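Local atomic coordinates of maleylacetate reductase (Agrobacterium tumefaciens, PDB entry 3HL0), a protein that probably catalyses the NADH-dependent reduction of maleylacetate to 3-oxoadipate, as a member of the iron-containing alcohol dehydrogenase family. Residues 165-170 with 207-212; 237-242 with 267-272. One frame throughout, in Å; residues are numbered along the deposited sequence.

How the interactions relate
Both contacts join helices of the all-helical C-terminal part, and both are apolar, with no hydrogen bond between the paired segments. They share no helix: interaction 1 sets helix 163-180 against the end of helix 188-210, interaction 2 the start of helix 239-251 against the last turns of helix 255-271. Their centres lie 24 Å apart. Interaction 1 is buried except at R209, an exposed residue, and lies near the bound NAD; interaction 2 has three buried touching residues and is remote from the annotated sites. The bent side chain of selenomethionine M167 bridges the first pair, whereas a leucine methyl against a tyrosine ring joins the second.

Interaction 1 (165-170 with 207-212); sequences ISMTSG and VVRQAP
The selenomethionine M167 bridges the two helices, its terminal methyl CE lying 3.7 Å from CG1 of V208 and its SE 3.9 Å from CB of R209. The M167 and V208 side chains slide past one another in opposite directions, while M167 and R209 cross at about a right angle; the same end of M167 thus meets two successive residues of helix 188-210. Its chain bends at chi2 (-54°) and again at chi3 (99°), and these turns carry SE and CE toward the other helix although the bond to CB does not aim there. S166 adds a looser touch, CB to V208 CG1 at 4.2 Å. The nearest CA atoms, those of M167 and R209, are 7.4 Å apart, and 140 Å² is buried in total.

Polar groups are satisfied outside this apolar patch. S166 OG hydrogen-bonds to P162 O and R218 NH1, and R218 NE also holds P212 O, tying the serine and the loop after helix 188-210 to one arginine. R209 runs extended from CG to NE, past the contact, and its NH1 bonds to R299 O.

A211 is where helical backbone angles end, which places the contact on the final turn of helix 188-210. Helix 163-180 has its S166 side chain about 7 Å from the bound NAD, while V208 also packs on A217 and R218 of helix 215-234; the contact therefore links the cofactor-side helix to the neighbouring helices of the C-terminal bundle.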
# COMPACT_ATOMS: atom_id res chain seq x y z
N ILE A 165 1.99 -7.80 -5.84
CA ILE A 165 2.17 -6.55 -6.60
C ILE A 165 2.93 -6.82 -7.93
O ILE A 165 2.69 -6.14 -8.95
CB ILE A 165 2.77 -5.35 -5.80
CG1 ILE A 165 2.79 -4.10 -6.64
CG2 ILE A 165 4.19 -5.66 -5.29
CD1 ILE A 165 1.41 -3.62 -6.95
N SER A 166 3.80 -7.83 -7.93
CA SER A 166 4.46 -8.21 -9.21
C SER A 166 3.39 -8.58 -10.26
O SER A 166 3.48 -8.15 -11.45
CB SER A 166 5.47 -9.39 -9.04
OG SER A 166 6.54 -8.96 -8.20
N MSE A 167 2.37 -9.34 -9.85
CA MSE A 167 1.32 -9.77 -10.78
C MSE A 167 0.44 -8.59 -11.21
O MSE A 167 0.19 -8.41 -12.40
CB MSE A 167 0.45 -10.86 -10.16
CG MSE A 167 1.21 -12.15 -9.76
SE MSE A 167 2.26 -12.98 -11.15
CE MSE A 167 3.99 -12.33 -10.72
N THR A 168 -0.00 -7.77 -10.26
CA THR A 168 -0.92 -6.68 -10.65
C THR A 168 -0.17 -5.56 -11.38
O THR A 168 -0.70 -4.99 -12.36
CB THR A 168 -1.72 -6.11 -9.46
OG1 THR A 168 -0.78 -5.76 -8.43
CG2 THR A 168 -2.65 -7.20 -8.95
N SER A 169 1.06 -5.25 -10.96
CA SER A 169 1.84 -4.27 -11.70
C SER A 169 2.13 -4.81 -13.11
O SER A 169 2.13 -4.03 -14.08
CB SER A 169 3.16 -3.99 -10.94
OG SER A 169 3.91 -2.93 -11.62
N GLY A 170 2.36 -6.13 -13.24
CA GLY A 170 2.63 -6.74 -14.57
C GLY A 170 1.40 -6.58 -15.44
O GLY A 170 1.51 -6.26 -16.63
N VAL A 207 6.04 -17.50 -14.38
CA VAL A 207 7.33 -17.96 -13.82
C VAL A 207 7.74 -17.19 -12.60
O VAL A 207 8.13 -17.79 -11.56
CB VAL A 207 8.45 -17.94 -14.88
CG1 VAL A 207 9.79 -18.49 -14.26
CG2 VAL A 207 8.02 -18.82 -16.06
N VAL A 208 7.62 -15.87 -12.65
CA VAL A 208 7.87 -15.02 -11.49
C VAL A 208 6.99 -15.41 -10.28
O VAL A 208 7.47 -15.40 -9.13
CB VAL A 208 7.69 -13.49 -11.86
CG1 VAL A 208 7.70 -12.64 -10.60
CG2 VAL A 208 8.81 -13.09 -12.80
N ARG A 209 5.74 -15.80 -10.54
CA ARG A 209 4.81 -16.13 -9.44
C ARG A 209 5.37 -17.32 -8.65
O ARG A 209 5.38 -17.28 -7.40
CB ARG A 209 3.43 -16.47 -9.98
CG ARG A 209 2.43 -16.58 -8.86
CD ARG A 209 1.15 -17.21 -9.35
NE ARG A 209 0.28 -17.36 -8.20
CZ ARG A 209 -0.95 -17.88 -8.22
NH1 ARG A 209 -1.48 -18.32 -9.35
NH2 ARG A 209 -1.66 -17.96 -7.09
N GLN A 210 5.86 -18.32 -9.37
CA GLN A 210 6.35 -19.56 -8.76
C GLN A 210 7.79 -19.40 -8.24
O GLN A 210 8.21 -20.07 -7.26
CB GLN A 210 6.15 -20.77 -9.70
CG GLN A 210 6.97 -20.77 -11.00
CD GLN A 210 6.35 -21.64 -12.11
OE1 GLN A 210 5.18 -22.04 -12.01
NE2 GLN A 210 7.13 -21.91 -13.17
N ALA A 211 8.54 -18.51 -8.85
CA ALA A 211 9.93 -18.35 -8.45
C ALA A 211 10.33 -16.89 -8.52
O ALA A 211 10.94 -16.46 -9.50
CB ALA A 211 10.85 -19.21 -9.33
N PRO A 212 10.00 -16.10 -7.48
CA PRO A 212 10.25 -14.66 -7.50
C PRO A 212 11.73 -14.29 -7.56
O PRO A 212 12.10 -13.17 -7.93
CB PRO A 212 9.56 -14.16 -6.19
CG PRO A 212 9.32 -15.38 -5.43
CD PRO A 212 9.13 -16.50 -6.36

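Interaction 2 (237-242 with 267-272); sequences MSLHHK and IAYVEE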
# COMPACT_ATOMS: atom_id res chain seq x y z
N MSE A 237 -3.88 6.49 -24.99
CA MSE A 237 -4.68 5.45 -24.38
C MSE A 237 -6.18 5.78 -24.55
O MSE A 237 -6.55 6.76 -25.24
CB MSE A 237 -4.29 5.34 -22.90
CG MSE A 237 -2.79 5.05 -22.66
SE MSE A 237 -2.20 3.30 -23.24
CE MSE A 237 -1.51 3.76 -25.02
N SER A 238 -7.06 4.96 -23.98
CA SER A 238 -8.48 5.10 -24.27
C SER A 238 -9.26 4.61 -23.05
O SER A 238 -8.82 4.86 -21.92
CB SER A 238 -8.84 4.38 -25.59
OG SER A 238 -10.21 4.64 -25.89
N LEU A 239 -10.33 3.87 -23.28
CA LEU A 239 -11.26 3.49 -22.22
C LEU A 239 -10.57 2.88 -20.98
O LEU A 239 -10.89 3.24 -19.84
CB LEU A 239 -12.27 2.49 -22.78
CG LEU A 239 -13.14 1.76 -21.75
CD1 LEU A 239 -14.03 2.75 -21.02
CD2 LEU A 239 -13.95 0.65 -22.45
N HIS A 240 -9.65 1.96 -21.20
CA HIS A 240 -9.10 1.30 -20.03
C HIS A 240 -8.42 2.28 -19.09
O HIS A 240 -8.70 2.28 -17.88
CB HIS A 240 -8.15 0.16 -20.40
CG HIS A 240 -7.50 -0.44 -19.18
ND1 HIS A 240 -8.12 -1.39 -18.39
CD2 HIS A 240 -6.35 -0.12 -18.57
CE1 HIS A 240 -7.34 -1.66 -17.35
NE2 HIS A 240 -6.25 -0.89 -17.44
N HIS A 241 -7.51 3.08 -19.62
CA HIS A 241 -6.76 3.97 -18.70
C HIS A 241 -7.68 5.09 -18.16
O HIS A 241 -7.52 5.48 -17.02
CB HIS A 241 -5.49 4.52 -19.39
CG HIS A 241 -4.45 3.46 -19.64
ND1 HIS A 241 -4.59 2.50 -20.63
CD2 HIS A 241 -3.26 3.21 -19.05
CE1 HIS A 241 -3.53 1.70 -20.62
NE2 HIS A 241 -2.71 2.10 -19.66
N LYS A 242 -8.61 5.58 -18.98
CA LYS A 242 -9.56 6.62 -18.50
C LYS A 242 -10.42 6.10 -17.36
O LYS A 242 -10.55 6.76 -16.32
CB LYS A 242 -10.41 7.12 -19.64
CG LYS A 242 -9.58 7.91 -20.68
CD LYS A 242 -9.32 9.34 -20.23
CE LYS A 242 -8.95 10.24 -21.41
NZ LYS A 242 -7.54 10.00 -21.86
N ILE A 267 -10.87 -4.42 -22.32
CA ILE A 267 -10.45 -4.98 -23.62
C ILE A 267 -11.60 -5.70 -24.30
O ILE A 267 -11.82 -5.46 -25.50
CB ILE A 267 -9.24 -5.89 -23.43
CG1 ILE A 267 -8.05 -5.05 -22.96
CG2 ILE A 267 -8.89 -6.61 -24.74
CD1 ILE A 267 -7.66 -3.87 -23.88
N ALA A 268 -12.40 -6.49 -23.57
CA ALA A 268 -13.60 -7.09 -24.18
C ALA A 268 -14.55 -6.07 -24.77
O ALA A 268 -15.17 -6.35 -25.84
CB ALA A 268 -14.36 -7.99 -23.16
N TYR A 269 -14.72 -4.91 -24.13
CA TYR A 269 -15.61 -3.85 -24.64
C TYR A 269 -15.09 -3.41 -26.01
O TYR A 269 -15.87 -3.37 -26.98
CB TYR A 269 -15.59 -2.67 -23.71
CG TYR A 269 -16.51 -1.51 -24.04
CD1 TYR A 269 -17.76 -1.40 -23.38
CD2 TYR A 269 -16.11 -0.49 -24.90
CE1 TYR A 269 -18.61 -0.29 -23.61
CE2 TYR A 269 -16.96 0.63 -25.16
CZ TYR A 269 -18.21 0.71 -24.50
OH TYR A 269 -19.07 1.76 -24.73
N VAL A 270 -13.78 -3.14 -26.12
CA VAL A 270 -13.22 -2.63 -27.39
C VAL A 270 -13.13 -3.72 -28.45
O VAL A 270 -13.28 -3.43 -29.64
CB VAL A 270 -11.84 -1.94 -27.15
CG1 VAL A 270 -11.23 -1.41 -28.48
CG2 VAL A 270 -12.07 -0.81 -26.14
N GLU A 271 -12.92 -4.95 -28.03
CA GLU A 271 -12.73 -6.07 -28.96
C GLU A 271 -13.94 -6.26 -29.87
O GLU A 271 -13.75 -6.68 -31.02
CB GLU A 271 -12.41 -7.34 -28.17
CG GLU A 271 -11.97 -8.52 -28.97
CD GLU A 271 -11.64 -9.73 -28.08
OE1 GLU A 271 -11.92 -9.72 -26.82
OE2 GLU A 271 -11.07 -10.70 -28.64
N GLU A 272 -15.13 -5.90 -29.39
CA GLU A 272 -16.33 -5.95 -30.26
C GLU A 272 -16.12 -5.07 -31.50
O GLU A 272 -16.62 -5.37 -32.59
CB GLU A 272 -17.58 -5.49 -29.50
CG GLU A 272 -17.91 -6.24 -28.22
CD GLU A 272 -19.41 -6.15 -27.86
OE1 GLU A 272 -20.19 -5.60 -28.66
OE2 GLU A 272 -19.80 -6.64 -26.76
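Two consecutive helices of the C-terminal helical domain, 239-251 and 255-271, meet here where the first begins and the second nears its end, as expected for a pair folded back on itself through a short connection. L239, in the first turn, carries the contact with its CD2 methyl, which lies 3.5 Å from CD2 of Y269 and 3.7 Å from CG of the same ring. The methyl approaches the ring obliquely, and the two side chains cross at about a right angle. The same methyl also reaches V270, 4.4 Å from CG2, so it touches two successive residues of helix 255-271, the valine more loosely. With CG of L239 anti to the backbone N (chi1 168°), the leucine reaches across toward the other helix; Y269 takes the corresponding torsion (-177°) from its side. The nearest CA atoms, of L239 and V270, are 8.2 Å apart, and 149 Å² is buried in total.

Around this core the ring is held at its far end: Y269 OH hydrogen-bonds to P333 O, which fixes the hydroxyl, while A338, I339 and L342 of helix 336-348 pack against the tyrosine and I339 touches L239 as well, so one residue of that helix touches both members of the pair. H240 links the two helices by a polar contact, its ND1 hydrogen-bonded to T266 OG1, just before the second segment. At the start of helix 239-251, E179 of helix 163-180 accepts bonds from the backbone N of S238 and of H240.

Antiparallel packing of successive helices through apolar side chains, with a third helix laid against them, is the arrangement of a helical bundle, here within the C-terminal domain of the iron-containing alcohol dehydrogenase fold.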